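Local coordinates for protein NAD(P)H dehydrogenase (quinone) (Deinococcus radiodurans, PDB 1YDG) that catalyses the reduction of quinones to quinols by NADH or NADPH, using one bound FMN per subunit of a homotetramer, at residues Ala10-Ser15 against Leu41-Thr46; Glu37-Lys42 against Pro73-Trp78; Pro69-Ala74 against Arg98-Thr103; Gly111-Lys116 against Met143-Val148; Ala120-Gln125 against Glu132-Thr137. All blocks are in the same frame, centred on the assembly; numbering follows the deposited sequence.

Contact 1 (Ala10-Ser15 against Leu41-Thr46). With SO4 (sulfate ion), chain J.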
# COMPACT_ATOMS: atom_id res chain seq x y z
N ALA B 10 -4.69 0.01 -25.33
CA ALA B 10 -3.31 0.50 -25.30
C ALA B 10 -2.52 -0.25 -24.25
O ALA B 10 -2.89 -0.24 -23.07
CB ALA B 10 -3.28 1.98 -24.98
N ILE B 11 -1.43 -0.88 -24.68
CA ILE B 11 -0.45 -1.51 -23.78
C ILE B 11 0.73 -0.56 -23.70
O ILE B 11 1.45 -0.40 -24.69
CB ILE B 11 0.05 -2.87 -24.31
CG1 ILE B 11 -1.10 -3.78 -24.77
CG2 ILE B 11 0.92 -3.57 -23.28
CD1 ILE B 11 -2.11 -4.08 -23.73
N VAL B 12 0.90 0.09 -22.55
CA VAL B 12 1.98 1.04 -22.31
C VAL B 12 2.95 0.39 -21.32
O VAL B 12 2.56 0.01 -20.20
CB VAL B 12 1.48 2.39 -21.73
CG1 VAL B 12 2.64 3.34 -21.49
CG2 VAL B 12 0.46 3.02 -22.64
N PHE B 13 4.18 0.19 -21.77
CA PHE B 13 5.16 -0.57 -21.00
C PHE B 13 6.50 0.13 -21.01
O PHE B 13 6.89 0.75 -22.02
CB PHE B 13 5.30 -2.00 -21.54
CG PHE B 13 6.09 -2.09 -22.82
CD1 PHE B 13 7.45 -2.40 -22.78
CD2 PHE B 13 5.50 -1.80 -24.03
CE1 PHE B 13 8.19 -2.44 -23.93
CE2 PHE B 13 6.24 -1.84 -25.20
CZ PHE B 13 7.58 -2.15 -25.16
N TYR B 14 7.17 0.09 -19.87
CA TYR B 14 8.59 0.40 -19.80
C TYR B 14 9.37 -0.91 -19.70
O TYR B 14 8.94 -1.85 -19.01
CB TYR B 14 8.95 1.31 -18.62
CG TYR B 14 10.43 1.53 -18.63
CD1 TYR B 14 11.02 2.31 -19.61
CD2 TYR B 14 11.27 0.84 -17.75
CE1 TYR B 14 12.41 2.46 -19.68
CE2 TYR B 14 12.66 0.96 -17.82
CZ TYR B 14 13.21 1.78 -18.79
OH TYR B 14 14.56 1.91 -18.88
N SER B 15 10.51 -0.97 -20.38
CA SER B 15 11.41 -2.11 -20.29
C SER B 15 12.86 -1.63 -20.47
O SER B 15 13.16 -0.95 -21.47
CB SER B 15 11.06 -3.16 -21.36
OG SER B 15 11.86 -4.33 -21.20
N LEU B 41 2.94 0.20 -27.08
CA LEU B 41 3.58 1.51 -26.94
C LEU B 41 4.64 1.47 -25.85
O LEU B 41 4.37 1.09 -24.71
CB LEU B 41 2.53 2.55 -26.56
CG LEU B 41 1.36 2.68 -27.54
CD1 LEU B 41 0.17 3.29 -26.82
CD2 LEU B 41 1.75 3.50 -28.75
N LYS B 42 5.84 1.89 -26.19
CA LYS B 42 6.92 1.90 -25.21
C LYS B 42 6.99 3.25 -24.50
O LYS B 42 6.70 4.32 -25.07
CB LYS B 42 8.26 1.55 -25.87
CG LYS B 42 8.81 2.64 -26.77
CD LYS B 42 10.07 2.24 -27.52
CE LYS B 42 10.55 3.40 -28.41
NZ LYS B 42 11.30 2.95 -29.62
N VAL B 43 7.41 3.19 -23.24
CA VAL B 43 7.64 4.39 -22.46
C VAL B 43 9.02 4.96 -22.82
O VAL B 43 10.03 4.26 -22.79
CB VAL B 43 7.54 4.10 -20.92
CG1 VAL B 43 8.03 5.28 -20.10
CG2 VAL B 43 6.11 3.74 -20.52
N ARG B 44 9.05 6.25 -23.09
CA ARG B 44 10.28 6.97 -23.39
C ARG B 44 11.37 6.70 -22.36
O ARG B 44 11.14 6.76 -21.13
CB ARG B 44 10.04 8.48 -23.46
CG ARG B 44 11.26 9.25 -23.92
CD ARG B 44 11.10 10.75 -23.85
NE ARG B 44 10.23 11.21 -24.93
CZ ARG B 44 10.18 12.47 -25.36
NH1 ARG B 44 10.92 13.43 -24.80
NH2 ARG B 44 9.35 12.79 -26.36
N GLU B 45 12.55 6.41 -22.88
CA GLU B 45 13.73 6.15 -22.09
C GLU B 45 14.36 7.47 -21.70
O GLU B 45 14.65 8.31 -22.55
CB GLU B 45 14.71 5.29 -22.90
CG GLU B 45 15.99 4.98 -22.20
CD GLU B 45 15.73 4.26 -20.89
OE1 GLU B 45 15.76 4.93 -19.84
OE2 GLU B 45 15.44 3.06 -20.94
N THR B 46 14.56 7.66 -20.41
CA THR B 46 15.18 8.87 -19.90
C THR B 46 16.64 8.67 -19.49
O THR B 46 17.37 9.66 -19.31
CB THR B 46 14.40 9.40 -18.69
OG1 THR B 46 14.37 8.40 -17.68
CG2 THR B 46 12.97 9.75 -19.08
S SO4 J . 12.90 -5.33 -17.84
O1 SO4 J . 13.71 -6.37 -18.48
O2 SO4 J . 12.46 -5.78 -16.53
O3 SO4 J . 13.74 -4.14 -17.73
O4 SO4 J . 11.71 -5.07 -18.64
O HOH W 1 13.89 1.54 -22.63
O HOH W 2 10.55 0.93 -22.56

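Contact 2 (Glu37-Lys42 against Pro73-Trp78)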
# COMPACT_ATOMS: atom_id res chain seq x y z
N GLU B 37 -8.66 -3.73 -31.04
CA GLU B 37 -7.69 -2.95 -31.78
C GLU B 37 -6.58 -2.57 -30.81
O GLU B 37 -6.84 -1.90 -29.82
CB GLU B 37 -8.34 -1.68 -32.34
CG GLU B 37 -7.36 -0.81 -33.11
CD GLU B 37 -8.02 0.31 -33.89
OE1 GLU B 37 -9.08 0.81 -33.45
OE2 GLU B 37 -7.46 0.69 -34.94
N VAL B 38 -5.34 -2.99 -31.10
CA VAL B 38 -4.27 -2.86 -30.12
C VAL B 38 -3.17 -1.87 -30.53
O VAL B 38 -2.72 -1.87 -31.68
CB VAL B 38 -3.61 -4.23 -29.84
CG1 VAL B 38 -2.68 -4.14 -28.65
CG2 VAL B 38 -4.69 -5.31 -29.59
N ARG B 39 -2.76 -1.03 -29.59
CA ARG B 39 -1.48 -0.31 -29.68
C ARG B 39 -0.52 -0.83 -28.63
O ARG B 39 -0.82 -0.80 -27.45
CB ARG B 39 -1.66 1.20 -29.47
CG ARG B 39 -2.50 1.83 -30.53
CD ARG B 39 -2.57 3.34 -30.36
NE ARG B 39 -3.38 3.92 -31.42
CZ ARG B 39 -3.84 5.16 -31.43
NH1 ARG B 39 -3.55 6.01 -30.45
NH2 ARG B 39 -4.59 5.56 -32.45
N LEU B 40 0.64 -1.30 -29.08
CA LEU B 40 1.78 -1.58 -28.23
C LEU B 40 2.70 -0.38 -28.26
O LEU B 40 3.20 -0.00 -29.32
CB LEU B 40 2.50 -2.81 -28.76
CG LEU B 40 3.80 -3.26 -28.10
CD1 LEU B 40 3.53 -3.59 -26.67
CD2 LEU B 40 4.35 -4.48 -28.84
N LEU B 41 2.94 0.20 -27.08
CA LEU B 41 3.58 1.51 -26.94
C LEU B 41 4.64 1.47 -25.85
O LEU B 41 4.37 1.09 -24.71
CB LEU B 41 2.53 2.55 -26.56
CG LEU B 41 1.36 2.68 -27.54
CD1 LEU B 41 0.17 3.29 -26.82
CD2 LEU B 41 1.75 3.50 -28.75
N LYS B 42 5.84 1.89 -26.19
CA LYS B 42 6.92 1.90 -25.21
C LYS B 42 6.99 3.25 -24.50
O LYS B 42 6.70 4.32 -25.07
CB LYS B 42 8.26 1.55 -25.87
CG LYS B 42 8.81 2.64 -26.77
CD LYS B 42 10.07 2.24 -27.52
CE LYS B 42 10.55 3.40 -28.41
NZ LYS B 42 11.30 2.95 -29.62
N PRO B 73 0.31 10.91 -24.16
CA PRO B 73 -1.01 11.02 -23.54
C PRO B 73 -2.22 10.72 -24.47
O PRO B 73 -3.16 10.09 -24.03
CB PRO B 73 -1.04 12.45 -23.05
CG PRO B 73 0.39 12.74 -22.76
CD PRO B 73 1.13 12.10 -23.87
N ALA B 74 -2.16 11.14 -25.73
CA ALA B 74 -3.24 10.88 -26.69
C ALA B 74 -3.57 9.41 -26.92
O ALA B 74 -4.68 9.07 -27.36
CB ALA B 74 -2.92 11.56 -28.03
N ASP B 75 -2.60 8.53 -26.66
CA ASP B 75 -2.83 7.09 -26.70
C ASP B 75 -3.85 6.67 -25.62
O ASP B 75 -4.71 5.80 -25.87
CB ASP B 75 -1.51 6.33 -26.50
CG ASP B 75 -0.56 6.45 -27.72
OD1 ASP B 75 -1.02 6.26 -28.87
OD2 ASP B 75 0.64 6.73 -27.51
N LEU B 76 -3.76 7.29 -24.44
CA LEU B 76 -4.74 6.99 -23.39
C LEU B 76 -6.10 7.64 -23.66
O LEU B 76 -7.12 7.06 -23.33
CB LEU B 76 -4.21 7.38 -22.01
CG LEU B 76 -2.83 6.83 -21.64
CD1 LEU B 76 -2.60 6.99 -20.17
CD2 LEU B 76 -2.63 5.37 -22.04
N GLU B 77 -6.11 8.84 -24.26
CA GLU B 77 -7.37 9.46 -24.70
C GLU B 77 -8.07 8.56 -25.72
O GLU B 77 -9.29 8.41 -25.69
CB GLU B 77 -7.12 10.86 -25.27
CG GLU B 77 -8.37 11.56 -25.81
CD GLU B 77 -8.12 13.00 -26.31
OE1 GLU B 77 -7.08 13.61 -25.97
OE2 GLU B 77 -9.00 13.53 -27.05
N TRP B 78 -7.29 7.97 -26.61
CA TRP B 78 -7.80 7.06 -27.62
C TRP B 78 -8.32 5.75 -27.01
O TRP B 78 -9.37 5.25 -27.43
CB TRP B 78 -6.72 6.75 -28.66
CG TRP B 78 -7.03 5.63 -29.61
CD1 TRP B 78 -7.81 5.69 -30.71
CD2 TRP B 78 -6.58 4.27 -29.50
NE1 TRP B 78 -7.88 4.45 -31.31
CE2 TRP B 78 -7.11 3.57 -30.60
CE3 TRP B 78 -5.76 3.58 -28.59
CZ2 TRP B 78 -6.87 2.22 -30.81
CZ3 TRP B 78 -5.52 2.25 -28.81
CH2 TRP B 78 -6.08 1.57 -29.90
O HOH W 3 -9.26 3.71 -33.94

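Contact 3 (Pro69-Ala74 against Arg98-Thr103)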
# COMPACT_ATOMS: atom_id res chain seq x y z
N PRO B 69 6.34 2.23 -31.30
CA PRO B 69 6.06 3.63 -31.02
C PRO B 69 6.15 4.02 -29.55
O PRO B 69 5.85 3.22 -28.67
CB PRO B 69 4.63 3.83 -31.51
CG PRO B 69 4.29 2.67 -32.30
CD PRO B 69 5.17 1.54 -31.87
N GLU B 70 6.56 5.26 -29.32
CA GLU B 70 6.66 5.83 -28.00
C GLU B 70 5.29 6.36 -27.53
O GLU B 70 4.56 7.04 -28.26
CB GLU B 70 7.66 6.96 -28.06
CG GLU B 70 7.99 7.59 -26.76
CD GLU B 70 9.05 8.68 -26.92
OE1 GLU B 70 8.70 9.84 -26.70
OE2 GLU B 70 10.21 8.36 -27.28
N ALA B 71 4.95 6.01 -26.29
CA ALA B 71 3.67 6.37 -25.70
C ALA B 71 3.56 7.87 -25.46
O ALA B 71 4.50 8.52 -25.00
CB ALA B 71 3.44 5.59 -24.40
N THR B 72 2.38 8.40 -25.76
CA THR B 72 2.04 9.79 -25.51
C THR B 72 0.66 9.81 -24.85
O THR B 72 -0.11 8.85 -24.96
CB THR B 72 2.02 10.60 -26.84
OG1 THR B 72 0.92 10.18 -27.65
CG2 THR B 72 3.30 10.40 -27.62
N PRO B 73 0.31 10.91 -24.16
CA PRO B 73 -1.01 11.02 -23.54
C PRO B 73 -2.22 10.72 -24.47
O PRO B 73 -3.16 10.09 -24.03
CB PRO B 73 -1.04 12.45 -23.05
CG PRO B 73 0.39 12.74 -22.76
CD PRO B 73 1.13 12.10 -23.87
N ALA B 74 -2.16 11.14 -25.73
CA ALA B 74 -3.24 10.88 -26.69
C ALA B 74 -3.57 9.41 -26.92
O ALA B 74 -4.68 9.07 -27.36
CB ALA B 74 -2.92 11.56 -28.03
N ARG B 98 6.90 6.62 -14.25
CA ARG B 98 6.36 7.79 -13.53
C ARG B 98 6.49 9.08 -14.35
O ARG B 98 5.63 9.93 -14.27
CB ARG B 98 7.02 8.00 -12.17
CG ARG B 98 6.87 6.84 -11.17
CD ARG B 98 5.46 6.33 -10.98
NE ARG B 98 4.51 7.38 -10.58
CZ ARG B 98 3.29 7.15 -10.09
NH1 ARG B 98 2.85 5.91 -9.90
NH2 ARG B 98 2.51 8.18 -9.78
N ALA B 99 7.58 9.24 -15.10
CA ALA B 99 7.74 10.43 -15.95
C ALA B 99 6.61 10.52 -16.95
O ALA B 99 6.07 11.60 -17.17
CB ALA B 99 9.07 10.43 -16.65
N PHE B 100 6.24 9.37 -17.54
CA PHE B 100 5.12 9.29 -18.44
C PHE B 100 3.83 9.67 -17.73
O PHE B 100 3.06 10.49 -18.21
CB PHE B 100 4.96 7.88 -19.03
CG PHE B 100 3.73 7.75 -19.87
CD1 PHE B 100 3.59 8.51 -21.03
CD2 PHE B 100 2.70 6.93 -19.48
CE1 PHE B 100 2.42 8.42 -21.80
CE2 PHE B 100 1.55 6.85 -20.23
CZ PHE B 100 1.41 7.59 -21.38
N ILE B 101 3.58 9.05 -16.58
CA ILE B 101 2.41 9.36 -15.76
C ILE B 101 2.31 10.87 -15.47
O ILE B 101 1.24 11.46 -15.56
CB ILE B 101 2.43 8.51 -14.45
CG1 ILE B 101 2.10 7.05 -14.77
CG2 ILE B 101 1.48 9.08 -13.41
CD1 ILE B 101 2.44 6.07 -13.66
N ASP B 102 3.44 11.49 -15.18
CA ASP B 102 3.47 12.92 -14.88
C ASP B 102 3.15 13.81 -16.10
O ASP B 102 2.84 14.99 -15.92
CB ASP B 102 4.79 13.33 -14.21
CG ASP B 102 4.92 12.82 -12.78
OD1 ASP B 102 3.97 12.16 -12.30
OD2 ASP B 102 5.97 13.07 -12.11
N THR B 103 3.17 13.27 -17.31
CA THR B 103 2.70 14.03 -18.49
C THR B 103 1.19 14.02 -18.68
O THR B 103 0.68 14.75 -19.52
CB THR B 103 3.32 13.54 -19.81
OG1 THR B 103 2.83 12.24 -20.16
CG2 THR B 103 4.81 13.56 -19.72

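Contact 4 (Gly111-Lys116 against Met143-Val148)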
# COMPACT_ATOMS: atom_id res chain seq x y z
N GLY B 111 -10.82 15.77 -17.75
CA GLY B 111 -11.77 14.69 -17.48
C GLY B 111 -11.72 13.52 -18.47
O GLY B 111 -12.53 12.60 -18.35
N LYS B 112 -10.78 13.54 -19.41
CA LYS B 112 -10.75 12.57 -20.52
C LYS B 112 -10.06 11.22 -20.21
O LYS B 112 -9.85 10.43 -21.14
CB LYS B 112 -10.09 13.18 -21.76
CG LYS B 112 -10.97 14.11 -22.56
CD LYS B 112 -10.30 14.49 -23.87
CE LYS B 112 -11.10 15.55 -24.64
NZ LYS B 112 -10.34 16.07 -25.83
N LEU B 113 -9.69 10.97 -18.95
CA LEU B 113 -9.16 9.66 -18.53
C LEU B 113 -10.22 8.81 -17.84
O LEU B 113 -10.04 7.60 -17.69
CB LEU B 113 -7.96 9.81 -17.61
CG LEU B 113 -6.60 10.17 -18.23
CD1 LEU B 113 -5.58 10.40 -17.14
CD2 LEU B 113 -6.11 9.12 -19.19
N ALA B 114 -11.32 9.45 -17.43
CA ALA B 114 -12.33 8.80 -16.62
C ALA B 114 -12.97 7.64 -17.35
O ALA B 114 -13.12 7.66 -18.57
CB ALA B 114 -13.39 9.78 -16.21
N ASN B 115 -13.32 6.61 -16.57
CA ASN B 115 -14.11 5.50 -17.06
C ASN B 115 -13.38 4.53 -18.01
O ASN B 115 -14.01 3.63 -18.54
CB ASN B 115 -15.41 6.01 -17.70
CG ASN B 115 -16.21 6.89 -16.75
OD1 ASN B 115 -16.31 6.59 -15.56
ND2 ASN B 115 -16.75 7.99 -17.26
N LYS B 116 -12.07 4.65 -18.18
CA LYS B 116 -11.35 3.69 -18.99
C LYS B 116 -10.98 2.52 -18.08
O LYS B 116 -10.76 2.72 -16.89
CB LYS B 116 -10.10 4.33 -19.60
CG LYS B 116 -10.41 5.40 -20.61
CD LYS B 116 -9.24 6.31 -20.86
CE LYS B 116 -9.66 7.54 -21.68
NZ LYS B 116 -10.14 7.22 -23.07
N MET B 143 -6.73 5.27 -9.81
CA MET B 143 -7.91 5.69 -9.07
C MET B 143 -8.12 7.20 -9.12
O MET B 143 -9.26 7.67 -9.15
CB MET B 143 -7.86 5.25 -7.62
CG MET B 143 -7.85 3.74 -7.47
SD MET B 143 -8.28 3.21 -5.83
CE MET B 143 -7.84 1.47 -5.91
N HIS B 144 -7.02 7.94 -9.12
CA HIS B 144 -7.09 9.40 -9.26
C HIS B 144 -7.77 9.82 -10.57
O HIS B 144 -8.38 10.88 -10.62
CB HIS B 144 -5.69 10.01 -9.14
CG HIS B 144 -5.15 10.02 -7.75
ND1 HIS B 144 -4.94 11.19 -7.04
CD2 HIS B 144 -4.77 9.01 -6.93
CE1 HIS B 144 -4.45 10.89 -5.85
NE2 HIS B 144 -4.35 9.58 -5.75
N TRP B 145 -7.71 8.95 -11.57
CA TRP B 145 -8.31 9.17 -12.89
C TRP B 145 -9.76 8.75 -13.00
O TRP B 145 -10.37 8.98 -14.03
CB TRP B 145 -7.56 8.40 -13.99
CG TRP B 145 -6.07 8.50 -13.99
CD1 TRP B 145 -5.31 9.46 -13.39
CD2 TRP B 145 -5.16 7.63 -14.67
NE1 TRP B 145 -3.98 9.22 -13.63
CE2 TRP B 145 -3.86 8.11 -14.42
CE3 TRP B 145 -5.33 6.48 -15.46
CZ2 TRP B 145 -2.72 7.47 -14.92
CZ3 TRP B 145 -4.19 5.85 -15.97
CH2 TRP B 145 -2.91 6.34 -15.69
N GLY B 146 -10.30 8.09 -11.98
CA GLY B 146 -11.63 7.48 -12.07
C GLY B 146 -11.65 6.34 -13.08
O GLY B 146 -12.66 6.11 -13.74
N ALA B 147 -10.54 5.63 -13.19
CA ALA B 147 -10.49 4.43 -14.00
C ALA B 147 -11.33 3.34 -13.33
O ALA B 147 -11.62 3.40 -12.13
CB ALA B 147 -9.06 3.97 -14.16
N VAL B 148 -11.76 2.38 -14.14
CA VAL B 148 -12.41 1.17 -13.69
C VAL B 148 -11.34 0.09 -13.66
O VAL B 148 -10.84 -0.32 -14.71
CB VAL B 148 -13.53 0.82 -14.67
CG1 VAL B 148 -14.21 -0.52 -14.31
CG2 VAL B 148 -14.52 1.94 -14.70

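Contact 5 (Ala120-Gln125 against Glu132-Thr137)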
# COMPACT_ATOMS: atom_id res chain seq x y z
N ALA B 120 -2.63 -3.76 -14.61
CA ALA B 120 -1.20 -3.53 -14.60
C ALA B 120 -0.41 -4.83 -14.49
O ALA B 120 -0.93 -5.86 -14.09
CB ALA B 120 -0.85 -2.59 -13.45
N MET B 121 0.86 -4.75 -14.88
CA MET B 121 1.77 -5.89 -14.90
C MET B 121 3.13 -5.40 -14.47
O MET B 121 3.44 -4.20 -14.58
CB MET B 121 1.92 -6.50 -16.30
CG MET B 121 0.64 -7.00 -16.93
SD MET B 121 0.88 -7.80 -18.54
CE MET B 121 1.81 -6.59 -19.44
N THR B 122 3.94 -6.32 -13.97
CA THR B 122 5.26 -5.96 -13.50
C THR B 122 6.27 -7.12 -13.55
O THR B 122 5.94 -8.25 -13.91
CB THR B 122 5.16 -5.38 -12.07
OG1 THR B 122 6.38 -4.72 -11.71
CG2 THR B 122 4.81 -6.48 -11.05
N SER B 123 7.50 -6.80 -13.16
CA SER B 123 8.54 -7.81 -12.92
C SER B 123 9.60 -7.36 -11.92
O SER B 123 9.78 -6.17 -11.69
CB SER B 123 9.25 -8.15 -14.22
OG SER B 123 9.85 -7.00 -14.75
N ALA B 124 10.29 -8.34 -11.34
CA ALA B 124 11.48 -8.10 -10.53
C ALA B 124 12.45 -9.26 -10.68
O ALA B 124 12.09 -10.31 -11.22
CB ALA B 124 11.10 -7.94 -9.07
N GLN B 125 13.67 -9.07 -10.18
CA GLN B 125 14.70 -10.14 -10.21
C GLN B 125 14.41 -11.23 -9.17
O GLN B 125 14.81 -12.37 -9.36
CB GLN B 125 16.10 -9.55 -10.05
CG GLN B 125 16.46 -8.63 -11.23
CD GLN B 125 17.95 -8.38 -11.41
OE1 GLN B 125 18.79 -9.28 -11.22
NE2 GLN B 125 18.30 -7.15 -11.81
N GLU B 132 4.31 -6.79 -6.02
CA GLU B 132 2.95 -6.51 -5.57
C GLU B 132 2.79 -5.05 -5.24
O GLU B 132 1.80 -4.44 -5.61
CB GLU B 132 2.57 -7.36 -4.35
CG GLU B 132 2.42 -8.81 -4.67
CD GLU B 132 1.95 -9.66 -3.50
OE1 GLU B 132 1.77 -10.86 -3.75
OE2 GLU B 132 1.73 -9.17 -2.37
N THR B 133 3.78 -4.47 -4.57
CA THR B 133 3.67 -3.07 -4.24
C THR B 133 3.73 -2.22 -5.53
O THR B 133 3.04 -1.20 -5.62
CB THR B 133 4.64 -2.64 -3.15
OG1 THR B 133 5.99 -2.91 -3.55
CG2 THR B 133 4.34 -3.39 -1.82
N THR B 134 4.49 -2.67 -6.54
CA THR B 134 4.62 -1.91 -7.80
C THR B 134 3.29 -1.86 -8.48
O THR B 134 2.87 -0.80 -8.93
CB THR B 134 5.65 -2.53 -8.76
OG1 THR B 134 6.94 -2.57 -8.12
CG2 THR B 134 5.76 -1.72 -10.05
N LEU B 135 2.59 -3.00 -8.52
CA LEU B 135 1.26 -3.04 -9.08
C LEU B 135 0.30 -2.13 -8.29
O LEU B 135 -0.44 -1.33 -8.87
CB LEU B 135 0.74 -4.47 -9.10
CG LEU B 135 1.56 -5.44 -9.95
CD1 LEU B 135 1.16 -6.86 -9.68
CD2 LEU B 135 1.40 -5.11 -11.45
N GLN B 136 0.32 -2.26 -6.97
CA GLN B 136 -0.51 -1.43 -6.11
C GLN B 136 -0.34 0.07 -6.40
O GLN B 136 -1.32 0.79 -6.53
CB GLN B 136 -0.18 -1.68 -4.64
CG GLN B 136 -0.87 -0.72 -3.66
CD GLN B 136 -0.51 -1.01 -2.18
OE1 GLN B 136 0.62 -0.75 -1.73
NE2 GLN B 136 -1.47 -1.51 -1.44
N THR B 137 0.90 0.53 -6.48
CA THR B 137 1.14 1.96 -6.75
C THR B 137 0.54 2.38 -8.08
O THR B 137 0.04 3.51 -8.23
CB THR B 137 2.63 2.32 -6.73
OG1 THR B 137 3.32 1.63 -7.78
CG2 THR B 137 3.27 1.95 -5.42

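Contact 1 (Ala10-Ser15 against Leu41-Thr46)
Tyr14 reaches across to Val43 and Glu45 just beyond the paired strand ends. Its CB lies 3.9 Å from CB of Val43; CD1 passes the carbonyl oxygen of Val43, which sits at the ring edge near its plane; CE1 is 3.3 Å from OE2 of Glu45; and the tip, OH, donates to the syn lone pair of that OE2 at 2.5 Å, with ring and carboxylate planes 81° apart. With chi1 at 179°, Tyr14 turns its ring away from its own backbone N and out to this carboxylate. The segments carry the ends of parallel strands 8-13 and 37-42, joined through helix 19-33 in a beta-alpha-beta unit, the opening unit of the flavodoxin-like fold, and Leu41 N to Ile11 O (2.9 Å) is one of three backbone bonds between them. A phenylalanine in place of Tyr14 would probably leave Glu45 OE2 without this donor, though Trp58 also binds it. Next along, Ser15, an FMN-binding residue, gives its OG to sulfate O4 at 2.7 Å, and Ser16, Thr17, Thr19 and Gly20 bind the same anion.

Contact 2 (Glu37-Lys42 against Pro73-Trp78)
Arg39 and Trp78 meet where helix 73-78 packs against the strand 37-42 of the flavodoxin-like sheet, the two running nearly antiparallel with axes 10.7 Å apart. The stacking is almost perfectly flat: the guanidinium of Arg39 lies over one face of the indole with the planes 5° apart, and its CZ stands 3.6 Å from the centroid of the five-membered ring, a cation-pi contact. Because the Arg39 chain is extended from CG to NE, its aliphatic part runs over the same face, and CD makes a CH-pi contact with the six-membered ring. Trp78 CG is anti to the backbone N (chi1 169°), which swings the indole toward the strand beneath the arginine.

The charged interaction is a salt bridge from Arg39 NH1 to Asp75 OD1 at 3.0 Å. OD1 uses its anti lone pair and sits 27° out of the guanidinium plane, while the other oxygen, OD2, accepts from the backbone N of Thr72. Together, stack and salt bridge probably limit the rotation of the guanidinium.

Leu41 lays its CD1 methyl against the carboxylate carbon CG of Asp75 at 3.4 Å, a van der Waals contact of methyl with carboxylate. At the other end of the strand Glu37 comes to the edge of the indole, its CG 3.8 Å from Trp78 CZ2. A single water closes this edge, donating to Glu37 OE1 at 2.9 Å and accepting from Trp78 NE1 at 3.1 Å.

Contact 3 (Pro69-Ala74 against Arg98-Thr103)
Phe100 points the CE1 corner of its ring at the backbone of Ala71 and Thr72. The carbonyl carbon C of Thr72 lies at the ring edge, in its plane, with Thr72 C 3.8 Å from Phe100 CE1. The methyl CB of Ala71 is 4.0 Å from Phe100 CE1. A chi1 of 175° sets the Phe100 ring opposite its backbone N and sends it off the helix toward the loop. A second point of contact lies nearer the helix end, where Pro73 CG touches the hydroxyl oxygen OG1 of Thr103 at 3.6 Å, the two side chains crossing at about a right angle.

That hydroxyl is held in place from its own side: Thr103 OG1 donates to Phe100 O at 2.6 Å, in the carbonyl plane and on a lone pair, while Thr103 N binds the same oxygen, so two donors grip one carbonyl in the last turn. An alanine at Phe100 is likely to open a gap beside Ala71 CB and the carbonyl carbon of Thr72.

Farther out, Ala71 also rests on Val12 and Leu41, and Asp102 bonds to Ser95 of a neighbouring subunit. Ala71, in the loop leading into helix 73-78, is thus packed between strands 8-13 and 37-42 and the end of helix 95-102.

Contact 4 (Gly111-Lys116 against Met143-Val148)
Asn115 and Lys116 join residues 143-148 through two backbone hydrogen bonds. Asn115 N donates to Gly146 O at 2.9 Å, nearly straight at the hydrogen (164°), although the donor stands above the carbonyl plane and not on a lone pair. Val148 N donates to Lys116 O, also at 2.9 Å, and the donor is tilted from that carbonyl plane. A softer link runs alongside, from Ala114 CA to Trp145 O at 3.3 Å, a CA-H...O contact.

Both segments follow the end of a helix. Gly111 and Gly146 each end a helix in a Schellman motif, with positive phi, and Leu113 to Lys116 forms a type II turn that leads into strand 117-124. In this way the contact starts the parallel pairing of strands 117-124 and 148-149 in the flavodoxin-like sheet, at the return of the crossover through helix 131-144.

The packing is centred on Trp145. Leu113, its CG opposite its own carbonyl carbon (chi1 -77°), brings CD1 over one face of the indole, 3.7 Å from the centroid of the five-membered ring and only 9° off its normal, while the CB atoms of Leu113 and Trp145 approach to 3.9 Å. On the flank, Ala147 CB rests 3.5 Å from Lys116 O. Phe90 of a neighbouring subunit meets the Trp145 ring edge-to-face, and Asn115 OD1 accepts a hydrogen bond from Arg192 of a further subunit.

Contact 5 (Ala120-Gln125 against Glu132-Thr137)
Strand 117-124 and helix 131-144 belong to one beta-alpha-beta unit, and here the helix lies against the strand, the axes of the two short segments approaching to 7.9 Å. Leu135 does most of the touching. Its CD2 methyl is laid on the strand backbone, 3.5 Å from Met121 N, and meets Ala120 CB at 3.9 Å; CG, anti to the carbonyl carbon (chi1 -62°), rests against Thr122 CG2 at 3.6 Å. The two side chains of Thr122 and Leu135 cross at a slant, so the threonine methyl fits beside the branch point of the leucine.

The other branch of Thr122 turns to the preceding residue of the helix: OG1 is 3.5 Å from Thr134 CG2, a contact of hydroxyl with methyl. The polar needs of both threonines are met elsewhere, since Thr122 OG1 is hydrogen-bonded to Ser86 O and Thr134 OG1 to the hydroxyl of Thr88, an FMN-binding residue. Thr134 thereby connects the helix to a second part of the cofactor site.

Farther along the same strand, Ser123, Ala124 and Gln125 bind FMN. A strand whose C-terminal end opens into a cofactor-binding loop, with the following helix packed on its flank, is the characteristic arrangement of flavodoxin-like FMN domains.

All five contacts lie within one flavodoxin-like domain. Contacts 1, 2 and 3 follow one another along the chain and form a touching cluster, with centres 8 to 10 Å apart: contacts 1 and 2 share strand 37-42, and contacts 2 and 3 share helix 73-78. Contact 4 joins this cluster through contact 2, where Lys112 forms a salt bridge with Glu77. Contact 5 is nested inside the loop closed by contact 4, and both use helix 131-144, although their centres are 20 Å apart. Contacts 1 and 5 lie on the same sheet, 15 Å apart, and each runs into an FMN-binding loop, whereas contacts 3, 4 and 5 also reach neighbouring subunits of the tetramer.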